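PDB 3LID: putative sensory box/GGDEF family protein from Vibrio parahaemolyticus, which probably makes cyclic di-GMP from two GTP in response to a signal, the present chain being its extracellular sensor domain of PDC fold. Local coordinates for residues N14-A19 with E245-F250; N31-Q36 with E175-L180; I40-G45 with E128-W133; D52-P57 with M156-N161; V234-G239 with P260-I265. All coordinates share one frame; numbering follows the deposited sequence.

Contact 1. Residues N14-A19 with E245-F250; sequences NTAKEA and EHLIAF
The start of the long helix 9-45 packs here on strand 246-254 of the six-stranded antiparallel sheet, with Thr15, Ala16 and Ala19 meeting Leu247 and Ala249. The short axes run 8.5 Å apart and nearly in the same direction, at 28°. Leu247 reaches across with both methyls: CD1 lies 3.9 Å from Ala16 CB, and CD2 lies 3.9 Å from Thr15 CG2. Its CG is anti to the backbone N (chi1 167°), which carries the fork toward the helix. Such a helix laid along an antiparallel sheet belongs to the PDC sensor fold, in which the long N-terminal helix spans both sheets. One turn on, Ala19 CB touches Ala249 CB at 3.7 Å. The small side chains of Ala16 and Ala249 go with the closest backbone approach, 6.2 Å from CA to CA. Thr15 offers only carbon to the strand, its OG1 being hydrogen-bonded to Asn11 O within the helix. Phe189 and Tyr240 border the same buried patch.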
# COMPACT_ATOMS: atom_id res chain seq x y z
N ASN A 14 -3.60 16.02 25.72
CA ASN A 14 -3.04 17.01 24.78
C ASN A 14 -2.30 16.22 23.71
O ASN A 14 -2.30 16.61 22.57
CB ASN A 14 -2.06 17.91 25.49
CG ASN A 14 -2.78 18.98 26.36
OD1 ASN A 14 -3.90 19.41 26.05
ND2 ASN A 14 -2.14 19.39 27.44
N THR A 15 -1.71 15.11 24.11
CA THR A 15 -0.98 14.27 23.12
C THR A 15 -2.00 13.67 22.17
O THR A 15 -1.76 13.58 20.94
CB THR A 15 -0.18 13.17 23.77
OG1 THR A 15 0.88 13.76 24.55
CG2 THR A 15 0.53 12.29 22.69
N ALA A 16 -3.15 13.30 22.71
CA ALA A 16 -4.15 12.67 21.87
C ALA A 16 -4.66 13.66 20.84
O ALA A 16 -4.92 13.28 19.64
CB ALA A 16 -5.28 12.11 22.74
N LYS A 17 -4.82 14.94 21.25
CA LYS A 17 -5.25 15.96 20.29
C LYS A 17 -4.18 16.14 19.17
O LYS A 17 -4.53 16.26 17.96
CB LYS A 17 -5.49 17.32 21.02
CG LYS A 17 -6.70 17.28 21.98
CD LYS A 17 -7.46 18.62 21.91
CE LYS A 17 -8.68 18.62 22.80
NZ LYS A 17 -8.25 19.11 24.15
N GLU A 18 -2.89 16.15 19.53
CA GLU A 18 -1.86 16.31 18.49
C GLU A 18 -1.89 15.10 17.52
O GLU A 18 -1.76 15.22 16.31
CB GLU A 18 -0.49 16.30 19.08
CG GLU A 18 -0.28 17.45 20.06
CD GLU A 18 0.96 17.25 20.92
OE1 GLU A 18 0.89 17.59 22.13
OE2 GLU A 18 1.98 16.78 20.42
N ALA A 19 -2.04 13.94 18.10
CA ALA A 19 -2.05 12.72 17.27
C ALA A 19 -3.25 12.71 16.37
O ALA A 19 -3.19 12.19 15.21
CB ALA A 19 -2.01 11.48 18.21
N GLU A 245 -2.25 2.33 30.31
CA GLU A 245 -0.90 1.93 29.93
C GLU A 245 -0.47 2.34 28.50
O GLU A 245 0.73 2.53 28.20
CB GLU A 245 -0.83 0.43 30.04
CG GLU A 245 -0.97 -0.02 31.50
CD GLU A 245 -0.17 -1.27 31.78
OE1 GLU A 245 -0.58 -2.35 31.27
OE2 GLU A 245 0.86 -1.18 32.50
N HIS A 246 -1.46 2.50 27.65
CA HIS A 246 -1.24 2.95 26.27
C HIS A 246 -2.30 3.98 25.95
O HIS A 246 -3.50 3.80 26.27
CB HIS A 246 -1.35 1.75 25.29
CG HIS A 246 -0.08 0.97 25.17
ND1 HIS A 246 0.33 0.05 26.11
CD2 HIS A 246 0.90 1.00 24.22
CE1 HIS A 246 1.51 -0.44 25.77
NE2 HIS A 246 1.89 0.15 24.65
N LEU A 247 -1.87 5.01 25.24
CA LEU A 247 -2.80 5.93 24.58
C LEU A 247 -2.84 5.51 23.11
O LEU A 247 -1.77 5.35 22.52
CB LEU A 247 -2.19 7.31 24.58
CG LEU A 247 -2.93 8.29 23.65
CD1 LEU A 247 -4.43 8.52 24.03
CD2 LEU A 247 -2.14 9.62 23.57
N ILE A 248 -4.01 5.23 22.59
CA ILE A 248 -4.11 4.88 21.16
C ILE A 248 -5.03 5.94 20.54
O ILE A 248 -6.20 6.12 20.98
CB ILE A 248 -4.76 3.53 21.00
CG1 ILE A 248 -3.89 2.45 21.67
CG2 ILE A 248 -4.89 3.19 19.48
CD1 ILE A 248 -4.54 1.22 21.63
N ALA A 249 -4.51 6.62 19.51
CA ALA A 249 -5.31 7.49 18.72
C ALA A 249 -5.52 6.79 17.36
O ALA A 249 -4.61 6.07 16.92
CB ALA A 249 -4.61 8.84 18.51
N PHE A 250 -6.72 6.90 16.83
CA PHE A 250 -7.06 6.09 15.65
C PHE A 250 -7.93 6.88 14.69
O PHE A 250 -8.68 7.84 15.05
CB PHE A 250 -7.81 4.82 16.10
CG PHE A 250 -8.96 5.10 17.11
CD1 PHE A 250 -10.24 5.45 16.68
CD2 PHE A 250 -8.71 5.00 18.50
CE1 PHE A 250 -11.26 5.74 17.63
CE2 PHE A 250 -9.72 5.29 19.42
CZ PHE A 250 -10.96 5.65 18.99

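Contact 2. Residues N31-Q36 with E175-L180; sequences NNIQDQ and EYLSSL
Two helical segments face each other at some distance, the CA atoms of Ile33 and Leu177 standing 8.8 Å apart. The first lies in the second half of helix 9-45 of the PDC sensor fold; the second is the short helix 174-181, which directly follows strand 163-173 of the seven-stranded sheet. Ile33 points at Leu177 and Leu180, and the contact is wholly aliphatic. The Ile33 and Leu177 side chains slide past each other in opposite directions, and each uses two methyls. Ile33 CG2 sits 4.0 Å from Leu177 CD2 and 4.1 Å from Leu177 CD1. With CG1 placed beside the backbone N (chi1 -72°) and chi2 also bent to -68°, Ile33 turns its CD1 alongside the leucine too. Phe255 packs on both Ile33 and Leu177, adding an aromatic neighbour from a loop. Leu180, one turn beyond Leu177 and more exposed, closes the contact at its outer side with a looser touch: its CD2 lies 4.5 Å from Ile33 CD1.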
# COMPACT_ATOMS: atom_id res chain seq x y z
N ASN A 31 -5.07 9.94 0.77
CA ASN A 31 -6.07 10.26 -0.25
C ASN A 31 -5.45 10.85 -1.50
O ASN A 31 -5.89 10.54 -2.65
CB ASN A 31 -7.06 11.31 0.28
CG ASN A 31 -7.94 10.80 1.44
OD1 ASN A 31 -8.23 9.61 1.62
ND2 ASN A 31 -8.33 11.74 2.27
N ASN A 32 -4.44 11.69 -1.32
CA ASN A 32 -3.75 12.24 -2.49
C ASN A 32 -3.00 11.17 -3.28
O ASN A 32 -2.99 11.11 -4.53
CB ASN A 32 -2.79 13.37 -2.09
CG ASN A 32 -3.56 14.69 -1.93
OD1 ASN A 32 -4.78 14.68 -2.08
ND2 ASN A 32 -2.88 15.78 -1.54
N ILE A 33 -2.36 10.30 -2.55
CA ILE A 33 -1.67 9.18 -3.25
C ILE A 33 -2.71 8.35 -4.09
O ILE A 33 -2.46 7.95 -5.24
CB ILE A 33 -0.96 8.25 -2.22
CG1 ILE A 33 0.28 8.94 -1.62
CG2 ILE A 33 -0.58 6.87 -2.87
CD1 ILE A 33 1.41 9.16 -2.61
N GLN A 34 -3.86 8.08 -3.49
CA GLN A 34 -4.91 7.36 -4.24
C GLN A 34 -5.28 8.11 -5.53
O GLN A 34 -5.39 7.50 -6.62
CB GLN A 34 -6.14 7.22 -3.36
CG GLN A 34 -7.32 6.72 -4.20
CD GLN A 34 -8.42 6.11 -3.40
OE1 GLN A 34 -8.32 5.81 -2.24
NE2 GLN A 34 -9.49 5.81 -4.11
N ASP A 35 -5.45 9.43 -5.46
CA ASP A 35 -5.80 10.24 -6.69
C ASP A 35 -4.65 10.08 -7.73
O ASP A 35 -4.89 9.94 -8.94
CB ASP A 35 -5.87 11.72 -6.24
CG ASP A 35 -6.34 12.63 -7.34
OD1 ASP A 35 -7.54 12.68 -7.59
OD2 ASP A 35 -5.46 13.22 -7.96
N GLN A 36 -3.41 10.10 -7.27
CA GLN A 36 -2.23 10.04 -8.17
C GLN A 36 -2.25 8.62 -8.86
O GLN A 36 -1.99 8.45 -10.05
CB GLN A 36 -0.96 10.18 -7.32
CG GLN A 36 0.33 10.21 -8.01
CD GLN A 36 1.55 10.39 -7.03
OE1 GLN A 36 1.43 11.03 -5.95
NE2 GLN A 36 2.70 9.85 -7.41
N GLU A 175 5.08 -1.07 1.38
CA GLU A 175 6.26 -0.77 2.18
C GLU A 175 6.87 0.60 1.84
O GLU A 175 7.27 1.36 2.70
CB GLU A 175 7.28 -1.87 1.94
CG GLU A 175 8.65 -1.60 2.63
CD GLU A 175 9.64 -2.74 2.34
OE1 GLU A 175 9.78 -3.10 1.15
OE2 GLU A 175 10.25 -3.28 3.28
N TYR A 176 6.95 0.89 0.54
CA TYR A 176 7.43 2.19 0.12
C TYR A 176 6.48 3.29 0.68
O TYR A 176 6.99 4.30 1.23
CB TYR A 176 7.39 2.29 -1.43
CG TYR A 176 7.66 3.66 -1.90
CD1 TYR A 176 8.99 4.14 -1.94
CD2 TYR A 176 6.59 4.51 -2.29
CE1 TYR A 176 9.25 5.45 -2.32
CE2 TYR A 176 6.86 5.85 -2.67
CZ TYR A 176 8.16 6.27 -2.69
OH TYR A 176 8.36 7.62 -3.07
N LEU A 177 5.17 3.13 0.47
CA LEU A 177 4.25 4.17 0.91
C LEU A 177 4.39 4.36 2.43
O LEU A 177 4.33 5.49 2.91
CB LEU A 177 2.80 3.88 0.63
CG LEU A 177 2.51 4.03 -0.87
CD1 LEU A 177 0.99 3.60 -1.06
CD2 LEU A 177 2.80 5.47 -1.37
N SER A 178 4.50 3.25 3.19
CA SER A 178 4.71 3.34 4.66
C SER A 178 5.96 4.11 4.99
O SER A 178 5.95 4.94 5.92
CB SER A 178 4.80 1.91 5.28
OG SER A 178 3.54 1.34 5.04
N SER A 179 7.05 3.83 4.29
CA SER A 179 8.32 4.49 4.51
C SER A 179 8.18 5.98 4.20
O SER A 179 8.74 6.81 4.89
CB SER A 179 9.41 3.87 3.60
OG SER A 179 10.64 4.62 3.69
N LEU A 180 7.36 6.32 3.22
CA LEU A 180 7.21 7.72 2.77
C LEU A 180 6.32 8.49 3.74
O LEU A 180 6.60 9.68 4.03
CB LEU A 180 6.56 7.73 1.35
CG LEU A 180 6.30 9.06 0.66
CD1 LEU A 180 7.67 9.67 0.27
CD2 LEU A 180 5.39 8.85 -0.55

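Contact 3. Residues I40-G45 with E128-W133; sequences ISDLLG and EQISAW. With EDO (1,2-ethanediol), chain G.
Ile130 pushes the end of its side chain against the last turns of helix 9-45, meeting Ser41 and Asp42. Its CD1 lies 3.7 Å from Asp42 CA and 4.0 Å from Asp42 CB, so the methyl rests on the helix backbone as much as on a side chain. CG1 stands anti to the carbonyl carbon of Ile130 (chi1 -54°) and chi2 is extended, which sends CD1 straight out to the helix, while CG2 comes within 4.4 Å of Ser41 CB. Ser41 OG bonds to Ile37 O in its own helix. Nearby, a water bridges the two segments, donating to Gly45 O at 2.8 Å and to Glu128 OE1 at 2.7 Å; the other carboxylate oxygen of Glu128 is hydrogen-bonded to Ser159 OG. At the other end of 128-133 a 1,2-ethanediol, probably from the crystallisation liquor, donates through O1 to Ala132 O. Ile130, just before strand 131-140, packs on Ile154 and Met156 of the neighbouring strand 150-160 and reaches from that seven-stranded PDC sheet to helix 9-45.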
# COMPACT_ATOMS: atom_id res chain seq x y z
N ILE A 40 -2.69 7.93 -12.94
CA ILE A 40 -1.60 7.31 -13.67
C ILE A 40 -2.15 5.96 -14.20
O ILE A 40 -1.77 5.56 -15.34
CB ILE A 40 -0.39 7.09 -12.74
CG1 ILE A 40 0.34 8.38 -12.48
CG2 ILE A 40 0.62 6.12 -13.34
CD1 ILE A 40 1.07 8.96 -13.77
N SER A 41 -2.98 5.26 -13.42
CA SER A 41 -3.45 3.91 -13.94
C SER A 41 -4.27 4.13 -15.22
O SER A 41 -4.15 3.35 -16.22
CB SER A 41 -4.34 3.23 -12.91
OG SER A 41 -3.52 2.98 -11.78
N ASP A 42 -5.13 5.15 -15.18
CA ASP A 42 -5.93 5.48 -16.38
C ASP A 42 -5.03 5.85 -17.57
O ASP A 42 -5.27 5.41 -18.72
CB ASP A 42 -6.88 6.61 -16.04
CG ASP A 42 -7.64 7.14 -17.28
OD1 ASP A 42 -8.50 6.42 -17.77
OD2 ASP A 42 -7.32 8.25 -17.77
N LEU A 43 -3.96 6.66 -17.35
CA LEU A 43 -3.06 7.05 -18.45
C LEU A 43 -2.34 5.80 -18.94
O LEU A 43 -2.21 5.62 -20.17
CB LEU A 43 -2.02 8.06 -17.98
CG LEU A 43 -2.65 9.49 -17.86
CD1 LEU A 43 -1.75 10.35 -17.03
CD2 LEU A 43 -2.77 10.10 -19.27
N LEU A 44 -1.89 4.90 -18.04
CA LEU A 44 -1.16 3.76 -18.60
C LEU A 44 -2.10 2.81 -19.41
O LEU A 44 -1.70 2.20 -20.39
CB LEU A 44 -0.57 2.93 -17.47
CG LEU A 44 0.62 3.67 -16.77
CD1 LEU A 44 0.96 2.92 -15.46
CD2 LEU A 44 1.81 3.71 -17.68
N GLY A 45 -3.34 2.75 -19.00
CA GLY A 45 -4.26 1.83 -19.63
C GLY A 45 -4.68 2.37 -20.98
O GLY A 45 -5.12 1.59 -21.83
N GLU A 128 -11.68 -2.17 -19.78
CA GLU A 128 -11.24 -0.82 -19.52
C GLU A 128 -11.70 -0.38 -18.12
O GLU A 128 -11.50 0.75 -17.75
CB GLU A 128 -11.69 0.15 -20.63
CG GLU A 128 -10.64 0.31 -21.72
CD GLU A 128 -10.40 -0.93 -22.57
OE1 GLU A 128 -9.24 -1.23 -22.86
OE2 GLU A 128 -11.39 -1.58 -22.92
N GLN A 129 -12.31 -1.30 -17.38
CA GLN A 129 -12.69 -0.99 -16.00
C GLN A 129 -11.49 -1.08 -15.09
O GLN A 129 -10.82 -2.12 -15.05
CB GLN A 129 -13.74 -2.00 -15.51
CG GLN A 129 -14.15 -1.74 -14.01
CD GLN A 129 -15.11 -2.73 -13.46
OE1 GLN A 129 -15.54 -3.70 -14.10
NE2 GLN A 129 -15.46 -2.51 -12.17
N ILE A 130 -11.23 -0.03 -14.31
CA ILE A 130 -10.09 -0.07 -13.37
C ILE A 130 -10.60 -0.47 -11.99
O ILE A 130 -11.54 0.17 -11.47
CB ILE A 130 -9.44 1.27 -13.32
CG1 ILE A 130 -9.06 1.72 -14.77
CG2 ILE A 130 -8.21 1.18 -12.42
CD1 ILE A 130 -8.35 3.08 -14.84
N SER A 131 -10.05 -1.51 -11.38
CA SER A 131 -10.43 -1.81 -10.04
C SER A 131 -9.13 -2.20 -9.33
O SER A 131 -8.06 -1.88 -9.79
CB SER A 131 -11.45 -2.95 -9.99
OG SER A 131 -11.98 -3.16 -8.63
N ALA A 132 -9.26 -2.84 -8.16
CA ALA A 132 -8.08 -3.13 -7.34
C ALA A 132 -8.29 -4.32 -6.43
O ALA A 132 -9.43 -4.60 -6.05
CB ALA A 132 -7.61 -1.88 -6.47
N TRP A 133 -7.21 -5.03 -6.09
CA TRP A 133 -7.28 -6.18 -5.22
C TRP A 133 -6.87 -5.69 -3.80
O TRP A 133 -6.11 -4.72 -3.66
CB TRP A 133 -6.29 -7.25 -5.73
CG TRP A 133 -6.39 -8.56 -5.03
CD1 TRP A 133 -5.41 -9.19 -4.34
CD2 TRP A 133 -7.54 -9.44 -5.02
NE1 TRP A 133 -5.89 -10.41 -3.86
CE2 TRP A 133 -7.19 -10.57 -4.24
CE3 TRP A 133 -8.85 -9.30 -5.53
CZ2 TRP A 133 -8.08 -11.64 -4.01
CZ3 TRP A 133 -9.78 -10.39 -5.30
CH2 TRP A 133 -9.38 -11.52 -4.52
C1 EDO G . -12.18 -6.32 -4.89
O1 EDO G . -10.97 -6.09 -4.15
C2 EDO G . -12.71 -7.71 -4.59
O2 EDO G . -12.11 -8.17 -3.38
O HOH W 1 -7.49 0.84 -23.09

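Contact 4. Residues D52-P57 with M156-N161; sequences DYLREP and MPISVN. With EDO (1,2-ethanediol), chain I.
Val160, Leu54 and Arg55 carry this contact between the end of helix 48-55 and the end of strand 150-160. Val160 is met by both helix residues. Its CG1 lies 3.5 Å from Arg55 CD, and its CG2 lies 4.3 Å from Leu54 CB. Leu54 extends further along the strand: its CD1 touches Ile158 CG2 at 3.7 Å, the two side chains crossing at about a right angle. The Arg55 chain is bent at both chi2 (-51°) and chi3 (-44°), which folds its aliphatic part over Val160 although its CB sets out beside the strand. The guanidinium then grips a 1,2-ethanediol, probably from the crystallisation liquor, by one edge: Arg55 NE donates to its O1 at 2.6 Å and Arg55 NH2 to the same oxygen at 2.9 Å. Both bonds are bent, as expected when two N-H groups share one acceptor. The diol's other hydroxyl, O2, donates to Leu54 O at 3.1 Å and lies against Val160 CG1, so the diol bridges two residues of the helix end and merely touches the strand. Arg55 NH1 is held separately by Tyr51 OH. Phe84 of strand 79-86 packs on both Leu54 and Ile158, and Gln165 of the adjoining strand 163-173 touches Leu54 and Val160, setting the helix end against the seven-stranded sheet.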
# COMPACT_ATOMS: atom_id res chain seq x y z
N ASP A 52 0.15 0.42 -29.25
CA ASP A 52 1.04 -0.03 -30.36
C ASP A 52 1.55 -1.44 -30.20
O ASP A 52 1.58 -2.25 -31.20
CB ASP A 52 2.22 0.92 -30.58
CG ASP A 52 1.79 2.32 -31.03
OD1 ASP A 52 0.64 2.54 -31.52
OD2 ASP A 52 2.62 3.24 -30.90
N TYR A 53 2.01 -1.77 -28.99
CA TYR A 53 2.48 -3.06 -28.69
C TYR A 53 1.34 -4.12 -28.87
O TYR A 53 1.61 -5.20 -29.41
CB TYR A 53 3.05 -3.11 -27.23
CG TYR A 53 3.29 -4.49 -26.71
CD1 TYR A 53 4.37 -5.28 -27.19
CD2 TYR A 53 2.38 -5.05 -25.78
CE1 TYR A 53 4.56 -6.62 -26.69
CE2 TYR A 53 2.55 -6.33 -25.28
CZ TYR A 53 3.63 -7.12 -25.75
OH TYR A 53 3.78 -8.39 -25.21
N LEU A 54 0.17 -3.86 -28.33
CA LEU A 54 -0.88 -4.88 -28.41
C LEU A 54 -1.29 -5.09 -29.90
O LEU A 54 -1.68 -6.19 -30.30
CB LEU A 54 -2.10 -4.48 -27.59
CG LEU A 54 -1.73 -4.39 -26.07
CD1 LEU A 54 -3.00 -3.95 -25.42
CD2 LEU A 54 -1.25 -5.77 -25.58
N ARG A 55 -1.27 -4.04 -30.68
CA ARG A 55 -1.57 -4.20 -32.14
C ARG A 55 -0.47 -4.97 -32.86
O ARG A 55 -0.76 -5.81 -33.73
CB ARG A 55 -1.71 -2.87 -32.86
CG ARG A 55 -2.74 -1.92 -32.35
CD ARG A 55 -4.08 -2.53 -32.20
NE ARG A 55 -4.48 -3.38 -33.34
CZ ARG A 55 -4.85 -2.91 -34.54
NH1 ARG A 55 -4.85 -1.62 -34.79
NH2 ARG A 55 -5.22 -3.76 -35.48
N GLU A 56 0.76 -4.67 -32.53
CA GLU A 56 1.88 -5.26 -33.22
C GLU A 56 2.95 -5.60 -32.19
O GLU A 56 3.86 -4.76 -31.96
CB GLU A 56 2.36 -4.32 -34.32
CG GLU A 56 3.44 -4.96 -35.19
CD GLU A 56 3.92 -4.00 -36.29
OE1 GLU A 56 3.07 -3.18 -36.76
OE2 GLU A 56 5.13 -4.04 -36.63
N PRO A 57 2.85 -6.81 -31.58
CA PRO A 57 3.80 -7.07 -30.46
C PRO A 57 5.22 -7.50 -30.90
O PRO A 57 5.69 -8.58 -30.47
CB PRO A 57 3.12 -8.16 -29.63
CG PRO A 57 2.26 -8.89 -30.63
CD PRO A 57 1.72 -7.78 -31.58
N MET A 156 -6.79 -3.75 -14.63
CA MET A 156 -7.59 -3.12 -15.69
C MET A 156 -7.49 -4.04 -16.92
O MET A 156 -6.42 -4.10 -17.56
CB MET A 156 -7.01 -1.71 -15.97
CG MET A 156 -7.74 -0.92 -17.06
SD MET A 156 -6.86 0.56 -17.39
CE MET A 156 -7.96 1.01 -18.69
N PRO A 157 -8.62 -4.64 -17.31
CA PRO A 157 -8.59 -5.42 -18.61
C PRO A 157 -8.47 -4.41 -19.76
O PRO A 157 -9.07 -3.30 -19.70
CB PRO A 157 -9.94 -6.12 -18.66
CG PRO A 157 -10.44 -6.03 -17.15
CD PRO A 157 -9.92 -4.73 -16.63
N ILE A 158 -7.68 -4.75 -20.80
CA ILE A 158 -7.38 -3.83 -21.86
C ILE A 158 -7.90 -4.53 -23.16
O ILE A 158 -7.62 -5.69 -23.38
CB ILE A 158 -5.85 -3.61 -22.06
CG1 ILE A 158 -5.23 -3.00 -20.74
CG2 ILE A 158 -5.68 -2.57 -23.27
CD1 ILE A 158 -5.92 -1.69 -20.30
N SER A 159 -8.66 -3.77 -23.94
CA SER A 159 -9.25 -4.34 -25.18
C SER A 159 -8.83 -3.51 -26.41
O SER A 159 -8.41 -2.33 -26.32
CB SER A 159 -10.76 -4.42 -25.08
OG SER A 159 -11.35 -3.12 -24.96
N VAL A 160 -8.94 -4.14 -27.58
CA VAL A 160 -8.63 -3.47 -28.89
C VAL A 160 -9.82 -3.88 -29.76
O VAL A 160 -10.09 -5.10 -29.88
CB VAL A 160 -7.34 -3.99 -29.52
CG1 VAL A 160 -7.20 -3.48 -30.97
CG2 VAL A 160 -6.12 -3.55 -28.72
N ASN A 161 -10.55 -2.88 -30.27
CA ASN A 161 -11.79 -3.15 -31.04
C ASN A 161 -12.71 -4.02 -30.25
O ASN A 161 -13.31 -4.95 -30.76
CB ASN A 161 -11.42 -3.82 -32.39
CG ASN A 161 -10.79 -2.88 -33.34
OD1 ASN A 161 -9.64 -3.09 -33.87
ND2 ASN A 161 -11.45 -1.79 -33.54
C1 EDO I . -4.89 -7.18 -33.19
O1 EDO I . -5.35 -5.83 -33.50
C2 EDO I . -4.77 -7.37 -31.68
O2 EDO I . -4.68 -6.04 -31.08

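Contact 5. Residues V234-G239 with P260-I265; sequences VSEQAG and PLHLII
The turn that follows helix 230-234 passes beside the beginning of strand 260-268, the nearest CA atoms being those of Glu236 and Pro260, 7.4 Å apart. Glu236, which leaves the helix with a positive phi of 71°, brings its carboxylate end obliquely against the CB-CG side of the proline ring. Its OE2 lies 3.4 Å from Pro260 CG and its CD 3.8 Å from Pro260 CB, with the two side chains crossing at about a right angle. Beyond CG the glutamate is extended (chi2 180°), which takes the carboxylate as far as the ring. Glu236 OE1 has a long, weak ion pair with Lys254 NZ. His262 supplies the second point of contact through one carbon: CE1 is 4.2 Å from Val234 CA and 4.4 Å from Glu236 CG, the latter lying at the edge of the imidazole near its plane. His262 ND1 is hydrogen-bonded to Ser252 OG on the neighbouring strand, and Trp230 meets the ring with its plane nearly perpendicular. Within the turn, Gln237 N donates to Ser235 OG at 3.2 Å, with an N-H...O angle of 163°. This bond to a serine hydroxyl two residues back is an ST turn, here leading from the helix into strand 239-242 of the smaller antiparallel sheet.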
# COMPACT_ATOMS: atom_id res chain seq x y z
N VAL A 234 -13.00 0.19 14.83
CA VAL A 234 -13.88 -0.37 13.79
C VAL A 234 -15.02 0.56 13.43
O VAL A 234 -15.53 0.54 12.31
CB VAL A 234 -14.36 -1.79 14.27
CG1 VAL A 234 -15.42 -2.42 13.37
CG2 VAL A 234 -13.11 -2.66 14.49
N SER A 235 -15.40 1.44 14.35
CA SER A 235 -16.42 2.44 14.05
C SER A 235 -16.05 3.37 12.85
O SER A 235 -16.91 3.99 12.27
CB SER A 235 -16.68 3.29 15.29
OG SER A 235 -15.79 4.36 15.44
N GLU A 236 -14.76 3.41 12.55
CA GLU A 236 -14.19 4.25 11.43
C GLU A 236 -14.26 5.74 11.76
O GLU A 236 -13.91 6.56 10.93
CB GLU A 236 -14.88 3.96 10.11
CG GLU A 236 -14.66 2.55 9.66
CD GLU A 236 -15.33 2.24 8.36
OE1 GLU A 236 -15.44 3.14 7.56
OE2 GLU A 236 -15.69 1.08 8.13
N GLN A 237 -14.56 6.09 13.00
CA GLN A 237 -14.44 7.50 13.45
C GLN A 237 -13.08 7.79 13.96
O GLN A 237 -12.35 6.93 14.40
CB GLN A 237 -15.44 7.78 14.59
CG GLN A 237 -16.78 7.34 14.19
CD GLN A 237 -17.16 7.69 12.74
OE1 GLN A 237 -17.29 6.80 11.87
NE2 GLN A 237 -17.38 8.98 12.47
N ALA A 238 -12.68 9.04 13.92
CA ALA A 238 -11.45 9.39 14.57
C ALA A 238 -11.62 9.65 16.05
O ALA A 238 -12.53 10.41 16.47
CB ALA A 238 -10.86 10.63 13.92
N GLY A 239 -10.70 9.17 16.82
CA GLY A 239 -10.90 9.30 18.30
C GLY A 239 -9.70 8.82 19.05
O GLY A 239 -8.64 8.52 18.48
N PRO A 260 -12.14 -0.50 5.06
CA PRO A 260 -11.33 0.49 5.75
C PRO A 260 -9.91 0.02 6.05
O PRO A 260 -9.66 -1.18 6.22
CB PRO A 260 -12.09 0.72 7.08
CG PRO A 260 -12.78 -0.56 7.30
CD PRO A 260 -13.19 -1.10 5.94
N LEU A 261 -9.02 1.00 6.14
CA LEU A 261 -7.64 0.83 6.58
C LEU A 261 -7.53 1.71 7.81
O LEU A 261 -7.93 2.87 7.77
CB LEU A 261 -6.64 1.34 5.53
CG LEU A 261 -5.18 1.12 5.95
CD1 LEU A 261 -4.80 -0.35 6.13
CD2 LEU A 261 -4.35 1.71 4.75
N HIS A 262 -7.04 1.16 8.91
CA HIS A 262 -7.05 1.99 10.17
C HIS A 262 -5.68 2.51 10.44
O HIS A 262 -4.69 1.79 10.36
CB HIS A 262 -7.49 1.08 11.34
CG HIS A 262 -8.80 0.42 11.09
ND1 HIS A 262 -9.99 1.13 10.97
CD2 HIS A 262 -9.15 -0.90 10.97
CE1 HIS A 262 -11.00 0.29 10.78
NE2 HIS A 262 -10.52 -0.95 10.79
N LEU A 263 -5.58 3.81 10.72
CA LEU A 263 -4.29 4.40 10.96
C LEU A 263 -4.25 4.58 12.50
O LEU A 263 -5.18 5.11 13.09
CB LEU A 263 -4.20 5.80 10.33
CG LEU A 263 -3.92 5.84 8.80
CD1 LEU A 263 -4.84 4.92 8.00
CD2 LEU A 263 -4.14 7.32 8.36
N ILE A 264 -3.15 4.16 13.08
CA ILE A 264 -3.02 4.10 14.58
C ILE A 264 -1.79 4.78 15.02
O ILE A 264 -0.71 4.58 14.47
CB ILE A 264 -2.94 2.65 14.99
CG1 ILE A 264 -4.18 1.85 14.51
CG2 ILE A 264 -2.67 2.46 16.53
CD1 ILE A 264 -5.47 2.26 15.08
N ILE A 265 -1.91 5.58 16.12
CA ILE A 265 -0.77 6.07 16.81
C ILE A 265 -0.93 5.48 18.22
O ILE A 265 -1.92 5.76 18.87
CB ILE A 265 -0.70 7.61 16.85
CG1 ILE A 265 -0.44 8.10 15.43
CG2 ILE A 265 0.47 8.11 17.77
CD1 ILE A 265 -0.49 9.57 15.24

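Overall arrangement
Contacts 1, 2 and 3 follow one another along helix 9-45, which links the two sheets of the domain. Contact 1 lies by the six-stranded sheet and is fully buried, small apolar side chains letting helix and strand approach; contact 3, about 37 Å away between centres, adds a bridging water at the seven-stranded sheet. Contact 2, nearest the chain's centre, is aliphatic and partly buried. Contacts 3 and 4 meet where Glu128 N, in the loop leading into strand 131-140, bonds to Pro157 O of neighbouring strand 150-160. Contacts 1 and 5 share the smaller sheet, with Ala249 N bonded to Ile265 O. Contacts 4 and 5, both partly buried, set carbons or a carboxylate of charged side chains (Arg55, Glu236) against apolar ones.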